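Local coordinates for protein B-agarase (Agarivorans gilvus, PDB 5Z6P) that is a beta-agarase of glycoside hydrolase family 50, which probably cleaves beta-galactosidic linkages in agar polysaccharides, at residues A[47-52]-A[82-87]; A[188-193]-A[201-206]. All blocks are in the same frame, centred on the assembly; numbering follows the deposited sequence.

Contact 1. Residues A[47-52]-A[82-87]; sequences LPEEFS and EPQQNW
P83, whose CA receives the side chain of E50, lays its own ring on the indole of W87: P83 CG sits 3.6 Å above the indole plane, over the centre of one face. The indole also stacks with W89. In the segment 47-52, the ring of F51 meets P48 O at its edge and in its plane, and makes an edge-to-face pair with F40. The two segments are joined at E50 and E82. E82 N donates to E50 O over 2.8 Å, and the bond is nearly straight, with 167° at the hydrogen. The return link is weaker in kind: E50 CA approaches E82 O at 3.3 Å as a CA-H...O contact. The side chain of E50 then continues over the same oxygen. Its CG lies beside the backbone N (chi1 -71°), 3.3 Å from E82 O and 3.7 Å from P83 CA, and a bend at chi2 follows before the carboxylate. Farther out, E49 CB and Q84 NE2 approach no closer than 4.4 Å. A type I turn from P48 to F51, closed by F51 N to P48 O at 3.2 Å, delivers the chain into its strand. The E50-E82 bond continues, one step beyond the strand ends, the pairing that S52 makes with F80, and the whole illustrates how an antiparallel strand pair frays into loops at the surface end of a carbohydrate-binding-module-like beta domain.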
# COMPACT_ATOMS: atom_id res chain seq x y z
N LEU A 47 29.18 -13.53 -20.76
CA LEU A 47 28.35 -13.92 -19.62
C LEU A 47 28.13 -15.42 -19.57
O LEU A 47 28.03 -16.07 -20.61
CB LEU A 47 27.00 -13.23 -19.68
CG LEU A 47 27.05 -11.75 -19.33
CD1 LEU A 47 25.70 -11.14 -19.53
CD2 LEU A 47 27.51 -11.59 -17.90
N PRO A 48 28.05 -15.98 -18.35
CA PRO A 48 27.73 -17.40 -18.24
C PRO A 48 26.33 -17.70 -18.77
O PRO A 48 25.49 -16.82 -18.83
CB PRO A 48 27.82 -17.68 -16.72
CG PRO A 48 27.86 -16.34 -16.07
CD PRO A 48 28.46 -15.40 -17.06
N GLU A 49 26.11 -18.95 -19.16
CA GLU A 49 24.87 -19.34 -19.81
C GLU A 49 23.63 -19.08 -18.93
O GLU A 49 22.51 -18.95 -19.45
CB GLU A 49 24.95 -20.82 -20.22
CG GLU A 49 24.38 -21.13 -21.61
CD GLU A 49 25.23 -20.58 -22.78
OE1 GLU A 49 26.29 -21.15 -23.10
OE2 GLU A 49 24.83 -19.58 -23.39
N GLU A 50 23.82 -18.95 -17.62
CA GLU A 50 22.69 -18.78 -16.71
C GLU A 50 21.95 -17.46 -16.91
O GLU A 50 20.82 -17.33 -16.47
CB GLU A 50 23.15 -18.88 -15.25
CG GLU A 50 23.55 -20.27 -14.78
CD GLU A 50 25.04 -20.52 -14.91
OE1 GLU A 50 25.72 -19.77 -15.64
OE2 GLU A 50 25.52 -21.48 -14.27
N PHE A 51 22.57 -16.49 -17.57
CA PHE A 51 22.00 -15.15 -17.64
C PHE A 51 21.15 -14.85 -18.87
O PHE A 51 21.59 -15.05 -19.99
CB PHE A 51 23.10 -14.10 -17.57
CG PHE A 51 23.67 -13.90 -16.20
CD1 PHE A 51 24.67 -14.72 -15.72
CD2 PHE A 51 23.21 -12.87 -15.40
CE1 PHE A 51 25.18 -14.53 -14.47
CE2 PHE A 51 23.72 -12.68 -14.15
CZ PHE A 51 24.70 -13.50 -13.68
N SER A 52 19.94 -14.35 -18.66
CA SER A 52 19.14 -13.78 -19.73
C SER A 52 18.46 -12.50 -19.26
O SER A 52 18.46 -12.19 -18.07
CB SER A 52 18.10 -14.78 -20.24
OG SER A 52 17.37 -15.37 -19.19
N GLU A 82 19.31 -18.46 -14.38
CA GLU A 82 18.76 -19.81 -14.30
C GLU A 82 19.83 -20.85 -14.52
O GLU A 82 20.39 -20.91 -15.61
CB GLU A 82 17.66 -20.02 -15.34
CG GLU A 82 16.41 -19.22 -15.13
CD GLU A 82 15.33 -19.58 -16.12
OE1 GLU A 82 14.84 -20.73 -16.08
OE2 GLU A 82 14.97 -18.71 -16.95
N PRO A 83 20.10 -21.68 -13.52
CA PRO A 83 21.00 -22.81 -13.74
C PRO A 83 20.34 -23.85 -14.64
O PRO A 83 19.12 -23.92 -14.67
CB PRO A 83 21.24 -23.35 -12.33
CG PRO A 83 20.00 -23.03 -11.61
CD PRO A 83 19.52 -21.71 -12.17
N GLN A 84 21.14 -24.62 -15.36
CA GLN A 84 20.61 -25.67 -16.22
C GLN A 84 19.96 -26.76 -15.37
O GLN A 84 18.88 -27.25 -15.68
CB GLN A 84 21.71 -26.27 -17.09
CG GLN A 84 22.33 -25.28 -18.07
CD GLN A 84 23.37 -25.92 -18.95
OE1 GLN A 84 23.54 -27.14 -18.94
NE2 GLN A 84 24.09 -25.10 -19.72
N GLN A 85 20.65 -27.12 -14.29
CA GLN A 85 20.11 -28.03 -13.29
C GLN A 85 19.95 -27.25 -11.98
O GLN A 85 20.85 -26.52 -11.59
CB GLN A 85 21.04 -29.23 -13.10
CG GLN A 85 21.22 -30.10 -14.35
CD GLN A 85 19.95 -30.84 -14.77
OE1 GLN A 85 19.22 -30.40 -15.66
NE2 GLN A 85 19.69 -31.98 -14.14
N ASN A 86 18.80 -27.42 -11.33
CA ASN A 86 18.48 -26.72 -10.09
C ASN A 86 19.64 -26.67 -9.11
O ASN A 86 20.40 -27.62 -8.99
CB ASN A 86 17.29 -27.37 -9.40
CG ASN A 86 15.98 -27.08 -10.10
OD1 ASN A 86 15.91 -26.24 -10.99
ND2 ASN A 86 14.93 -27.78 -9.70
N TRP A 87 19.77 -25.54 -8.41
CA TRP A 87 20.76 -25.42 -7.35
C TRP A 87 20.29 -26.16 -6.11
O TRP A 87 19.11 -26.09 -5.76
CB TRP A 87 21.00 -23.96 -6.98
CG TRP A 87 21.85 -23.17 -7.92
CD1 TRP A 87 23.10 -23.48 -8.35
CD2 TRP A 87 21.52 -21.90 -8.50
NE1 TRP A 87 23.57 -22.49 -9.18
CE2 TRP A 87 22.62 -21.51 -9.29
CE3 TRP A 87 20.41 -21.06 -8.43
CZ2 TRP A 87 22.63 -20.32 -10.01
CZ3 TRP A 87 20.42 -19.88 -9.15
CH2 TRP A 87 21.52 -19.52 -9.93

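Contact 2. Residues A[188-193]-A[201-206]; sequences IELSIH and LLLSNF
L190 meets L203 and F206 across the interior between two strands, and its side chain can be followed outward. CB leaves the backbone toward the segment 201-206, and CG lies beside the backbone N, anti to the carbonyl carbon (chi1 -40°). The chain then runs on extended to CD1, which does the touching. That methyl meets L203 CD1 at 3.7 Å, the two leucines reaching toward each other tip to tip, and it also lies 4.2 Å from F206 CZ, at the edge of the phenyl ring and near its plane. One methyl is thus shared between an aliphatic partner and the edge of an aromatic ring. Two residues along, I192 repeats the theme: its CD1 meets L201 CD1 at 3.9 Å, again end against end.

No hydrogen bond joins the two segments: their axes, 12.5 Å apart, are too distant for backbone pairing, and their directions are nearly antiparallel, at 166°. What fills the distance is two layers of buried apolar side chains. Other strands add to the filling: M111 touches L190, I67 touches both L201 and L203, and F99 lies against F206. Meanwhile L190 and I192 are tied by backbone bonds to V79 and T77 of the adjacent strand. Strands bonded within their own layers and packed between layers by apolar side-chain tips form an arrangement characteristic of a beta sandwich, consistent with the domain's likeness to a carbohydrate-binding module.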
# COMPACT_ATOMS: atom_id res chain seq x y z
N ILE A 188 16.58 -17.13 -10.31
CA ILE A 188 16.61 -15.87 -9.60
C ILE A 188 16.28 -14.74 -10.57
O ILE A 188 16.80 -14.70 -11.68
CB ILE A 188 17.97 -15.63 -8.95
CG1 ILE A 188 18.21 -16.68 -7.86
CG2 ILE A 188 18.03 -14.24 -8.36
CD1 ILE A 188 19.61 -16.71 -7.30
N GLU A 189 15.39 -13.85 -10.17
CA GLU A 189 15.05 -12.70 -10.99
C GLU A 189 15.38 -11.38 -10.32
O GLU A 189 14.91 -11.08 -9.22
CB GLU A 189 13.57 -12.71 -11.37
CG GLU A 189 13.14 -11.46 -12.11
CD GLU A 189 11.64 -11.33 -12.20
OE1 GLU A 189 10.95 -12.00 -11.42
OE2 GLU A 189 11.16 -10.56 -13.06
N LEU A 190 16.22 -10.60 -10.99
CA LEU A 190 16.51 -9.22 -10.60
C LEU A 190 15.57 -8.28 -11.37
O LEU A 190 15.74 -8.08 -12.56
CB LEU A 190 17.97 -8.86 -10.88
CG LEU A 190 19.08 -9.89 -10.59
CD1 LEU A 190 20.45 -9.30 -10.83
CD2 LEU A 190 19.00 -10.49 -9.20
N SER A 191 14.59 -7.72 -10.68
CA SER A 191 13.50 -6.99 -11.31
C SER A 191 13.55 -5.51 -10.96
O SER A 191 13.73 -5.12 -9.80
CB SER A 191 12.14 -7.60 -10.88
OG SER A 191 11.06 -6.70 -11.11
N ILE A 192 13.42 -4.70 -11.99
CA ILE A 192 13.27 -3.27 -11.84
C ILE A 192 11.98 -2.92 -12.56
O ILE A 192 11.88 -3.10 -13.78
CB ILE A 192 14.48 -2.50 -12.41
CG1 ILE A 192 15.73 -2.80 -11.58
CG2 ILE A 192 14.22 -1.01 -12.44
CD1 ILE A 192 17.01 -2.37 -12.26
N HIS A 193 10.98 -2.48 -11.81
CA HIS A 193 9.68 -2.25 -12.42
C HIS A 193 8.94 -1.08 -11.79
O HIS A 193 9.30 -0.61 -10.73
CB HIS A 193 8.82 -3.53 -12.34
CG HIS A 193 8.21 -3.77 -11.00
ND1 HIS A 193 8.88 -4.41 -9.98
CD2 HIS A 193 6.99 -3.45 -10.50
CE1 HIS A 193 8.09 -4.48 -8.92
NE2 HIS A 193 6.94 -3.91 -9.21
N LEU A 201 23.13 0.21 -13.90
CA LEU A 201 23.80 -0.42 -12.77
C LEU A 201 25.06 -1.20 -13.16
O LEU A 201 25.22 -1.63 -14.30
CB LEU A 201 22.85 -1.37 -12.03
CG LEU A 201 21.51 -0.83 -11.54
CD1 LEU A 201 20.65 -1.94 -11.03
CD2 LEU A 201 21.70 0.19 -10.45
N LEU A 202 25.94 -1.37 -12.19
CA LEU A 202 27.08 -2.25 -12.30
C LEU A 202 26.91 -3.37 -11.28
O LEU A 202 26.82 -3.11 -10.10
CB LEU A 202 28.38 -1.50 -12.04
CG LEU A 202 28.67 -0.33 -12.96
CD1 LEU A 202 29.94 0.34 -12.54
CD2 LEU A 202 28.74 -0.83 -14.40
N LEU A 203 26.85 -4.61 -11.75
CA LEU A 203 26.65 -5.78 -10.91
C LEU A 203 27.91 -6.63 -11.00
O LEU A 203 28.46 -6.80 -12.06
CB LEU A 203 25.44 -6.58 -11.38
CG LEU A 203 24.08 -5.88 -11.49
CD1 LEU A 203 23.00 -6.84 -11.99
CD2 LEU A 203 23.66 -5.23 -10.16
N SER A 204 28.36 -7.16 -9.87
CA SER A 204 29.57 -7.97 -9.80
C SER A 204 29.48 -8.86 -8.55
O SER A 204 28.65 -8.66 -7.68
CB SER A 204 30.82 -7.05 -9.79
OG SER A 204 30.85 -6.34 -8.56
N ASN A 205 30.36 -9.85 -8.48
CA ASN A 205 30.62 -10.55 -7.25
C ASN A 205 29.44 -11.31 -6.68
O ASN A 205 29.27 -11.41 -5.47
CB ASN A 205 31.14 -9.52 -6.28
CG ASN A 205 32.48 -8.89 -6.70
OD1 ASN A 205 33.33 -8.75 -5.81
ND2 ASN A 205 32.78 -8.85 -8.01
N PHE A 206 28.69 -11.94 -7.58
CA PHE A 206 27.67 -12.90 -7.20
C PHE A 206 28.32 -14.05 -6.46
O PHE A 206 29.35 -14.57 -6.89
CB PHE A 206 26.89 -13.42 -8.42
CG PHE A 206 26.02 -12.39 -9.08
CD1 PHE A 206 26.53 -11.58 -10.07
CD2 PHE A 206 24.70 -12.23 -8.71
CE1 PHE A 206 25.76 -10.63 -10.68
CE2 PHE A 206 23.92 -11.26 -9.32
CZ PHE A 206 24.46 -10.47 -10.31

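In the fold
Strand 36-38, near the N terminus of the model, already pairs with strand 199-210, which carries half of contact 2. The chain then enters contact 1, which closes an excursion of 29 residues that includes the hairpin of strands 56-61 and 64-69. Contact 2 opens much later and closes a short connection between consecutive strands, 185-193 and 199-210. The two are in series, neither nested nor crossed, with centres about 14 Å apart. They nevertheless meet: W87 CZ3 packs on I188 CD1 at 3.8 Å, and F51 CZ approaches F206 CE1 at 4.3 Å. The turn, strand start and loop of contact 1 are thereby joined to the interior, and strand 76-81, paired with both 51-54 and 185-193, links the two contacts.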